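Local coordinates for sugar ABC transporter substrate-binding protein, BlMnBP1 (Bifidobacterium animalis subsp. lactis ATCC 27673, PDB 6I5R) that binds mannobiose as the substrate-binding protein of a sugar ABC transporter, and probably delivers manno-oligosaccharides to that transporter for uptake, at residues I128-E133 with L378-P383; T263-S268 with V287-Q292; L401-N404 with K409-Q412. All coordinates share one frame; numbering follows the deposited sequence.

Contact 1: residues I128-E133 with L378-P383; sequences IKLADE and LITDAP
A type I beta turn faces the loop that leaves strand 377-379, and Leu130 and Asp132 of the turn touch Thr380 and Pro383. The turn lies between helix 121-124 and strand 135-136. It is closed by Glu133 N bonding to Leu130 O at 3.2 Å, with Ala131 and Asp132 at its two inner positions. No direct hydrogen bond joins the two segments.

The apolar touch is slight. Leu130 CD2 reaches the methyl CG2 of Thr380 at 4.2 Å, and the two side chains meet at a slant. Asp132 carries more of the contact. Its CG sits between the backbone N and the carbonyl carbon (chi1 66°), and the Asp132 and Pro383 side chains cross at about a right angle. Asp132 OD2 touches Pro383 CG at 3.7 Å and is about as close to CD and CB.

Water completes the junction. Water 1 donates to Asp132 OD1 at 3.0 Å and to Asp381 O at 2.8 Å. Water 2 donates to Asp132 OD2 at 2.6 Å, and its second bond, to Asp381 O, is weak at 3.5 Å. Both carboxylate oxygens thus reach one backbone carbonyl through water.

Each side is held by other parts of the chain. Ala131 O accepts from Thr140 OG1. Ile379 pairs through its backbone with Ala315 and Ile317 of strand 314-325, and Pro383 O accepts from Gln220 NE2. The arrangement is a water-bridged surface junction between a type I turn and a strand exit, at the edge of the mixed sheet of this solute-binding protein fold.

Contact 2: residues T263-S268 with V287-Q292; sequences TDWESS and VPQMKQ. With BMA (beta-D-mannopyranose), chain B.
Trp265 meets Gln289 and Met290 where helix 265-273 and helix 286-291 line the sugar pocket. Its indole is swung anti to the backbone N (chi1 164°), and its six-membered ring extends toward the second helix. Trp265 CH2 touches Met290 CE at 3.7 Å. The methionine chain bends at chi2, which brings its methyl obliquely to the indole.

Gln289 is extended beyond CG. Gln289 OE1 lies at the indole edge, near the ring plane, 3.7 Å from Trp265 CZ2. The amide plane is turned 70° from the ring. Both ends of this amide hold the beta-D-mannopyranose: Gln289 OE1 accepts from the sugar O2 at 2.5 Å, and Gln289 NE2 donates to the sugar O3 at 3.2 Å. Trp265 NE1 donates to the same sugar O2 at 3.1 Å, with a bent N-H...O angle of 146°. Its bond to O5 is weak. Glu266 curls at chi2 and takes the sugar O1 hydroxyl on Glu266 OE2 at 2.7 Å.

The helix start is capped. Asp264 at the N-cap accepts from Ser267 N at 3.0 Å and also from Ser267 OG, both on Asp264 OD2. Beyond the two segments, Lys269 forms a salt bridge with Glu266 OE1, bonds weakly to Gln289 OE1 and also bonds to the sugar. Trp198 meets Trp265 edge-to-face.

The sugar O2 both accepts, from the indole, and donates, to the amide. This use of O2, with O3 on the amide nitrogen, is consistent with a pocket that recognises the adjacent O2 and O3 hydroxyls of mannose, while Met290 supplies apolar packing against the six-membered ring of the indole.

Contact 3: residues L401-N404 with K409-Q412; sequences LGIN and KKIQ
Lys410 reaches back from the first turn of helix 409-420 to the loop 401-404, where its amine meets two carbonyl oxygens. Lys410 NZ donates to Leu401 O at 2.8 Å. The bond comes in almost end-on to the carbonyl, with a C=O...N angle of 166°. A second bond, from Lys410 NZ to Gly402 O at 3.3 Å, is weak.

The chain leaves with CG between the backbone N and the carbonyl carbon, runs extended, and turns only at chi4 (-66°). That last bend points the amine at the loop. Ile403 CD1 packs against Lys410 CE at 3.6 Å, so an apolar branch lies beside the end of the lysine chain, which it crosses at about a right angle.

Further partners grip the amine. Asp204 OD2 forms a salt bridge with NZ, and Asn407 O accepts from it too. The same Asp204 OD2 also accepts from Asn404 N, which ties the loop to the counter-charge of the lysine. Two more loop amides have side-chain acceptors: Asn396 OD1 for Ile403 N and Ser399 OG for Leu401 N. The buried charge is probably well compensated.

The contact closes the short connection between helix 391-399 and helix 409-420. Trp432 and Trp436 of helix 425-443 touch Lys410 and Leu401 respectively, while Tyr244 of helix 239-252 and Leu222 of helix 217-224 pack on Ile403.

Overall arrangement
Contact 1 lies at the surface, whereas contacts 2 and 3 are buried. Contacts 1 and 2 fall on opposite sides of the chain's centre, their own centres about 28 Å apart. Contact 2 alone touches the sugar: its indole N-H, Gln289 amide and Glu266 carboxylate bond the ligand. Contact 3 turns a lysine onto backbone carbonyls and a carboxylate, with no ligand involved. Contact 1 relies on waters between its loops. No two contacts share a helix or strand, but helix 217-224 has residues against both contact 1 and contact 3. Those two come within about 6 Å at their nearest atoms, without touching.

Contact 1: residues I128-E133 with L378-P383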
loop_
_atom_site.group_PDB
_atom_site.type_symbol
_atom_site.label_atom_id
_atom_site.label_comp_id
_atom_site.label_asym_id
_atom_site.label_seq_id
_atom_site.Cartn_x
_atom_site.Cartn_y
_atom_site.Cartn_z
ATOM N N ILE A 128 -7.234 -11.609 13.527
ATOM C CA ILE A 128 -6.932 -10.491 12.647
ATOM C C ILE A 128 -7.436 -10.765 11.240
ATOM O O ILE A 128 -7.577 -11.914 10.813
ATOM C CB ILE A 128 -5.422 -10.165 12.584
ATOM C CG1 ILE A 128 -4.660 -11.325 11.962
ATOM C CG2 ILE A 128 -4.862 -9.836 13.975
ATOM C CD1 ILE A 128 -3.171 -11.009 11.791
ATOM N N LYS A 129 -7.663 -9.672 10.513
ATOM C CA LYS A 129 -7.860 -9.682 9.075
ATOM C C LYS A 129 -6.523 -9.817 8.339
ATOM O O LYS A 129 -5.453 -9.479 8.858
ATOM C CB LYS A 129 -8.552 -8.393 8.632
ATOM C CG LYS A 129 -9.863 -8.152 9.329
ATOM C CD LYS A 129 -10.501 -6.820 8.962
ATOM C CE LYS A 129 -11.569 -6.473 9.992
ATOM N NZ LYS A 129 -12.193 -5.132 9.817
ATOM N N LEU A 130 -6.591 -10.344 7.125
ATOM C CA LEU A 130 -5.450 -10.400 6.228
ATOM C C LEU A 130 -4.317 -11.235 6.814
ATOM O O LEU A 130 -3.145 -10.939 6.613
ATOM C CB LEU A 130 -4.964 -8.993 5.894
ATOM C CG LEU A 130 -6.075 -8.128 5.315
ATOM C CD1 LEU A 130 -5.630 -6.667 5.234
ATOM C CD2 LEU A 130 -6.475 -8.610 3.921
ATOM N N ALA A 131 -4.679 -12.298 7.536
ATOM C CA ALA A 131 -3.684 -13.102 8.221
ATOM C C ALA A 131 -2.770 -13.841 7.265
ATOM O O ALA A 131 -1.649 -14.162 7.649
ATOM C CB ALA A 131 -4.356 -14.114 9.160
ATOM N N ASP A 132 -3.204 -14.097 6.038
ATOM C CA ASP A 132 -2.402 -14.849 5.084
ATOM C C ASP A 132 -1.643 -13.954 4.124
ATOM O O ASP A 132 -1.013 -14.460 3.184
ATOM C CB ASP A 132 -3.308 -15.821 4.302
ATOM C CG ASP A 132 -4.302 -15.109 3.421
ATOM O OD1 ASP A 132 -4.272 -13.865 3.360
ATOM O OD2 ASP A 132 -5.147 -15.781 2.775
ATOM N N GLU A 133 -1.707 -12.634 4.322
ATOM C CA GLU A 133 -1.017 -11.715 3.424
ATOM C C GLU A 133 0.494 -11.801 3.618
ATOM O O GLU A 133 1.254 -11.901 2.649
ATOM C CB GLU A 133 -1.542 -10.294 3.664
ATOM C CG GLU A 133 -0.991 -9.234 2.761
ATOM C CD GLU A 133 -1.545 -7.857 3.122
ATOM O OE1 GLU A 133 -1.124 -7.328 4.160
ATOM O OE2 GLU A 133 -2.396 -7.305 2.390
ATOM N N LEU A 378 -15.868 -4.595 -2.844
ATOM C CA LEU A 378 -14.627 -4.599 -2.086
ATOM C C LEU A 378 -14.177 -6.042 -1.894
ATOM O O LEU A 378 -14.911 -6.854 -1.318
ATOM C CB LEU A 378 -14.810 -3.920 -0.735
ATOM C CG LEU A 378 -15.261 -2.467 -0.727
ATOM C CD1 LEU A 378 -15.514 -2.014 0.682
ATOM C CD2 LEU A 378 -14.219 -1.631 -1.413
ATOM N N ILE A 379 -12.966 -6.351 -2.358
ATOM C CA ILE A 379 -12.446 -7.712 -2.381
ATOM C C ILE A 379 -11.067 -7.727 -1.730
ATOM O O ILE A 379 -10.433 -6.698 -1.556
ATOM C CB ILE A 379 -12.356 -8.292 -3.812
ATOM C CG1 ILE A 379 -11.625 -7.336 -4.771
ATOM C CG2 ILE A 379 -13.750 -8.638 -4.345
ATOM C CD1 ILE A 379 -11.454 -7.936 -6.195
ATOM N N THR A 380 -10.588 -8.928 -1.422
ATOM C CA THR A 380 -9.226 -9.139 -0.962
ATOM C C THR A 380 -8.570 -10.215 -1.817
ATOM O O THR A 380 -9.239 -11.085 -2.386
ATOM C CB THR A 380 -9.163 -9.576 0.499
ATOM O OG1 THR A 380 -9.858 -10.820 0.625
ATOM C CG2 THR A 380 -9.784 -8.516 1.382
ATOM N N ASP A 381 -7.253 -10.138 -1.900
ATOM C CA ASP A 381 -6.504 -11.089 -2.706
ATOM C C ASP A 381 -6.615 -12.487 -2.099
ATOM O O ASP A 381 -6.256 -12.708 -0.939
ATOM C CB ASP A 381 -5.038 -10.666 -2.807
ATOM C CG ASP A 381 -4.809 -9.541 -3.770
ATOM O OD1 ASP A 381 -5.697 -9.258 -4.597
ATOM O OD2 ASP A 381 -3.700 -8.966 -3.739
ATOM N N ALA A 382 -7.078 -13.437 -2.895
ATOM C CA ALA A 382 -7.088 -14.828 -2.491
ATOM C C ALA A 382 -5.663 -15.390 -2.413
ATOM O O ALA A 382 -4.776 -14.981 -3.165
ATOM C CB ALA A 382 -7.915 -15.617 -3.493
ATOM N N PRO A 383 -5.417 -16.328 -1.511
ATOM C CA PRO A 383 -4.110 -16.992 -1.493
ATOM C C PRO A 383 -3.956 -17.847 -2.733
ATOM O O PRO A 383 -4.928 -18.215 -3.392
ATOM C CB PRO A 383 -4.153 -17.844 -0.225
ATOM C CG PRO A 383 -5.612 -18.114 -0.011
ATOM C CD PRO A 383 -6.362 -16.919 -0.549
HETATM O O HOH W 1 -3.962 -13.671 0.397
HETATM O O HOH W 2 -7.171 -14.408 1.928
#

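Contact 2: residues T263-S268 with V287-Q292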
loop_
_atom_site.group_PDB
_atom_site.type_symbol
_atom_site.label_atom_id
_atom_site.label_comp_id
_atom_site.label_asym_id
_atom_site.label_seq_id
_atom_site.Cartn_x
_atom_site.Cartn_y
_atom_site.Cartn_z
ATOM N N THR A 263 9.029 16.974 -8.887
ATOM C CA THR A 263 7.859 16.930 -8.022
ATOM C C THR A 263 8.273 16.891 -6.556
ATOM O O THR A 263 9.385 16.476 -6.201
ATOM C CB THR A 263 6.985 15.712 -8.312
ATOM O OG1 THR A 263 7.705 14.504 -8.079
ATOM C CG2 THR A 263 6.489 15.772 -9.744
ATOM N N ASP A 264 7.343 17.285 -5.688
ATOM C CA ASP A 264 7.611 17.277 -4.256
ATOM C C ASP A 264 6.404 16.780 -3.471
ATOM O O ASP A 264 5.343 17.409 -3.470
ATOM C CB ASP A 264 8.023 18.662 -3.773
ATOM C CG ASP A 264 8.303 18.679 -2.300
ATOM O OD1 ASP A 264 9.311 18.054 -1.877
ATOM O OD2 ASP A 264 7.491 19.265 -1.561
ATOM N N TRP A 265 6.612 15.683 -2.744
ATOM C CA TRP A 265 5.522 14.986 -2.070
ATOM C C TRP A 265 4.864 15.847 -0.999
ATOM O O TRP A 265 3.632 15.984 -0.974
ATOM C CB TRP A 265 6.067 13.688 -1.474
ATOM C CG TRP A 265 5.183 13.072 -0.470
ATOM C CD1 TRP A 265 5.498 12.826 0.819
ATOM C CD2 TRP A 265 3.814 12.655 -0.638
ATOM N NE1 TRP A 265 4.441 12.252 1.468
ATOM C CE2 TRP A 265 3.394 12.125 0.592
ATOM C CE3 TRP A 265 2.917 12.656 -1.715
ATOM C CZ2 TRP A 265 2.105 11.607 0.800
ATOM C CZ3 TRP A 265 1.618 12.122 -1.510
ATOM C CH2 TRP A 265 1.234 11.613 -0.258
ATOM N N GLU A 266 5.663 16.446 -0.114
ATOM C CA GLU A 266 5.102 17.118 1.052
ATOM C C GLU A 266 4.292 18.334 0.654
ATOM O O GLU A 266 3.232 18.587 1.228
ATOM C CB GLU A 266 6.210 17.523 2.016
ATOM C CG GLU A 266 6.837 16.347 2.734
ATOM C CD GLU A 266 5.873 15.638 3.669
ATOM O OE1 GLU A 266 4.763 16.151 3.889
ATOM O OE2 GLU A 266 6.231 14.583 4.222
ATOM N N SER A 267 4.785 19.108 -0.315
ATOM C CA SER A 267 4.008 20.250 -0.795
ATOM C C SER A 267 2.812 19.803 -1.619
ATOM O O SER A 267 1.822 20.540 -1.694
ATOM C CB SER A 267 4.876 21.218 -1.616
ATOM O OG SER A 267 5.612 20.579 -2.640
ATOM N N SER A 268 2.871 18.616 -2.232
ATOM C CA SER A 268 1.724 18.165 -3.021
ATOM C C SER A 268 0.488 18.006 -2.146
ATOM O O SER A 268 -0.637 18.182 -2.625
ATOM C CB SER A 268 2.053 16.857 -3.757
ATOM O OG SER A 268 1.866 15.709 -2.964
ATOM N N VAL A 287 -5.938 10.091 2.193
ATOM C CA VAL A 287 -7.045 11.032 2.366
ATOM C C VAL A 287 -6.872 11.904 3.594
ATOM O O VAL A 287 -6.910 13.142 3.457
ATOM C CB VAL A 287 -8.390 10.247 2.373
ATOM C CG1 VAL A 287 -9.546 11.185 2.637
ATOM C CG2 VAL A 287 -8.584 9.540 1.054
ATOM N N PRO A 288 -6.651 11.368 4.802
ATOM C CA PRO A 288 -6.474 12.269 5.956
ATOM C C PRO A 288 -5.258 13.177 5.828
ATOM O O PRO A 288 -5.273 14.307 6.323
ATOM C CB PRO A 288 -6.336 11.296 7.144
ATOM C CG PRO A 288 -5.809 10.024 6.544
ATOM C CD PRO A 288 -6.550 9.947 5.198
ATOM N N GLN A 289 -4.194 12.715 5.179
ATOM C CA GLN A 289 -3.009 13.553 5.034
ATOM C C GLN A 289 -3.272 14.733 4.111
ATOM O O GLN A 289 -2.716 15.825 4.308
ATOM C CB GLN A 289 -1.855 12.716 4.500
ATOM C CG GLN A 289 -1.383 11.634 5.431
ATOM C CD GLN A 289 -0.127 10.921 4.949
ATOM O OE1 GLN A 289 0.693 11.483 4.239
ATOM N NE2 GLN A 289 0.001 9.670 5.324
ATOM N N MET A 290 -4.032 14.509 3.036
ATOM C CA MET A 290 -4.462 15.620 2.193
ATOM C C MET A 290 -5.415 16.547 2.943
ATOM O O MET A 290 -5.343 17.766 2.801
ATOM C CB MET A 290 -5.150 15.097 0.935
ATOM C CG MET A 290 -4.331 14.120 0.084
ATOM S SD MET A 290 -2.854 14.875 -0.541
ATOM C CE MET A 290 -1.868 13.429 -1.002
ATOM N N LYS A 291 -6.309 15.990 3.753
ATOM C CA LYS A 291 -7.321 16.828 4.386
ATOM C C LYS A 291 -6.693 17.710 5.448
ATOM O O LYS A 291 -7.137 18.848 5.663
ATOM C CB LYS A 291 -8.402 15.966 5.021
ATOM C CG LYS A 291 -9.380 15.317 4.060
ATOM C CD LYS A 291 -10.401 14.522 4.825
ATOM C CE LYS A 291 -11.445 13.992 3.860
ATOM N NZ LYS A 291 -12.006 15.046 2.987
ATOM N N GLN A 292 -5.712 17.168 6.168
ATOM C CA GLN A 292 -4.988 17.886 7.210
ATOM C C GLN A 292 -4.031 18.916 6.640
ATOM O O GLN A 292 -3.511 19.736 7.394
ATOM C CB GLN A 292 -4.213 16.893 8.064
ATOM C CG GLN A 292 -5.071 16.002 8.916
ATOM C CD GLN A 292 -4.338 14.732 9.381
ATOM O OE1 GLN A 292 -3.153 14.465 9.005
ATOM N NE2 GLN A 292 -5.020 13.940 10.237
HETATM C C1 BMA B . 5.409 11.093 5.128
HETATM C C2 BMA B . 3.983 10.486 5.113
HETATM C C3 BMA B . 4.061 9.031 4.669
HETATM C C4 BMA B . 4.950 8.874 3.462
HETATM C C5 BMA B . 6.301 9.571 3.674
HETATM C C6 BMA B . 7.221 9.397 2.490
HETATM O O1 BMA B . 5.183 12.441 5.387
HETATM O O2 BMA B . 3.218 11.198 4.089
HETATM O O3 BMA B . 2.806 8.507 4.403
HETATM O O4 BMA B . 5.194 7.490 3.207
HETATM O O5 BMA B . 6.064 10.947 3.926
HETATM O O6 BMA B . 8.533 9.717 2.967
#

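Contact 3: residues L401-N404 with K409-Q412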
loop_
_atom_site.group_PDB
_atom_site.type_symbol
_atom_site.label_atom_id
_atom_site.label_comp_id
_atom_site.label_asym_id
_atom_site.label_seq_id
_atom_site.Cartn_x
_atom_site.Cartn_y
_atom_site.Cartn_z
ATOM N N LEU A 401 10.786 -7.359 -12.312
ATOM C CA LEU A 401 9.734 -6.362 -12.455
ATOM C C LEU A 401 9.192 -5.879 -11.124
ATOM O O LEU A 401 8.638 -4.772 -11.054
ATOM C CB LEU A 401 8.569 -6.930 -13.259
ATOM C CG LEU A 401 8.868 -7.220 -14.716
ATOM C CD1 LEU A 401 7.578 -7.606 -15.406
ATOM C CD2 LEU A 401 9.415 -6.021 -15.388
ATOM N N GLY A 402 9.305 -6.690 -10.078
ATOM C CA GLY A 402 8.956 -6.199 -8.762
ATOM C C GLY A 402 7.562 -5.615 -8.727
ATOM O O GLY A 402 7.356 -4.491 -8.247
ATOM N N ILE A 403 6.606 -6.391 -9.229
ATOM C CA ILE A 403 5.204 -5.996 -9.231
ATOM C C ILE A 403 4.692 -5.922 -7.803
ATOM O O ILE A 403 4.650 -6.938 -7.098
ATOM C CB ILE A 403 4.364 -6.977 -10.057
ATOM C CG1 ILE A 403 4.840 -6.952 -11.514
ATOM C CG2 ILE A 403 2.882 -6.664 -9.902
ATOM C CD1 ILE A 403 4.537 -5.647 -12.245
ATOM N N ASN A 404 4.268 -4.726 -7.388
ATOM C CA ASN A 404 3.711 -4.499 -6.053
ATOM C C ASN A 404 4.709 -4.894 -4.962
ATOM O O ASN A 404 4.315 -5.273 -3.855
ATOM C CB ASN A 404 2.377 -5.244 -5.895
ATOM C CG ASN A 404 1.405 -4.516 -4.987
ATOM O OD1 ASN A 404 1.317 -3.282 -5.001
ATOM N ND2 ASN A 404 0.678 -5.280 -4.175
ATOM N N LYS A 409 10.789 2.108 -10.225
ATOM C CA LYS A 409 11.645 2.614 -11.288
ATOM C C LYS A 409 11.032 2.329 -12.658
ATOM O O LYS A 409 11.119 3.157 -13.571
ATOM C CB LYS A 409 13.052 2.004 -11.179
ATOM C CG LYS A 409 14.060 2.739 -10.258
ATOM C CD LYS A 409 13.702 2.561 -8.830
ATOM C CE LYS A 409 14.897 2.690 -7.891
ATOM N NZ LYS A 409 15.251 4.107 -7.622
ATOM N N LYS A 410 10.394 1.177 -12.816
ATOM C CA LYS A 410 9.784 0.856 -14.103
ATOM C C LYS A 410 8.622 1.799 -14.412
ATOM O O LYS A 410 8.306 2.053 -15.576
ATOM C CB LYS A 410 9.314 -0.597 -14.106
ATOM C CG LYS A 410 8.187 -0.900 -13.104
ATOM C CD LYS A 410 7.636 -2.317 -13.273
ATOM C CE LYS A 410 6.460 -2.607 -12.356
ATOM N NZ LYS A 410 6.791 -2.624 -10.913
ATOM N N ILE A 411 7.964 2.305 -13.377
ATOM C CA ILE A 411 6.856 3.232 -13.560
ATOM C C ILE A 411 7.389 4.614 -13.908
ATOM O O ILE A 411 6.790 5.347 -14.697
ATOM C CB ILE A 411 5.998 3.283 -12.277
ATOM C CG1 ILE A 411 5.606 1.895 -11.826
ATOM C CG2 ILE A 411 4.749 4.157 -12.452
ATOM C CD1 ILE A 411 4.795 1.118 -12.824
ATOM N N GLN A 412 8.513 4.997 -13.300
ATOM C CA GLN A 412 9.193 6.214 -13.713
ATOM C C GLN A 412 9.527 6.152 -15.200
ATOM O O GLN A 412 9.388 7.147 -15.911
ATOM C CB GLN A 412 10.440 6.436 -12.847
ATOM C CG GLN A 412 10.080 6.869 -11.430
ATOM C CD GLN A 412 11.257 6.926 -10.470
ATOM O OE1 GLN A 412 12.260 6.234 -10.654
ATOM N NE2 GLN A 412 11.125 7.754 -9.426
#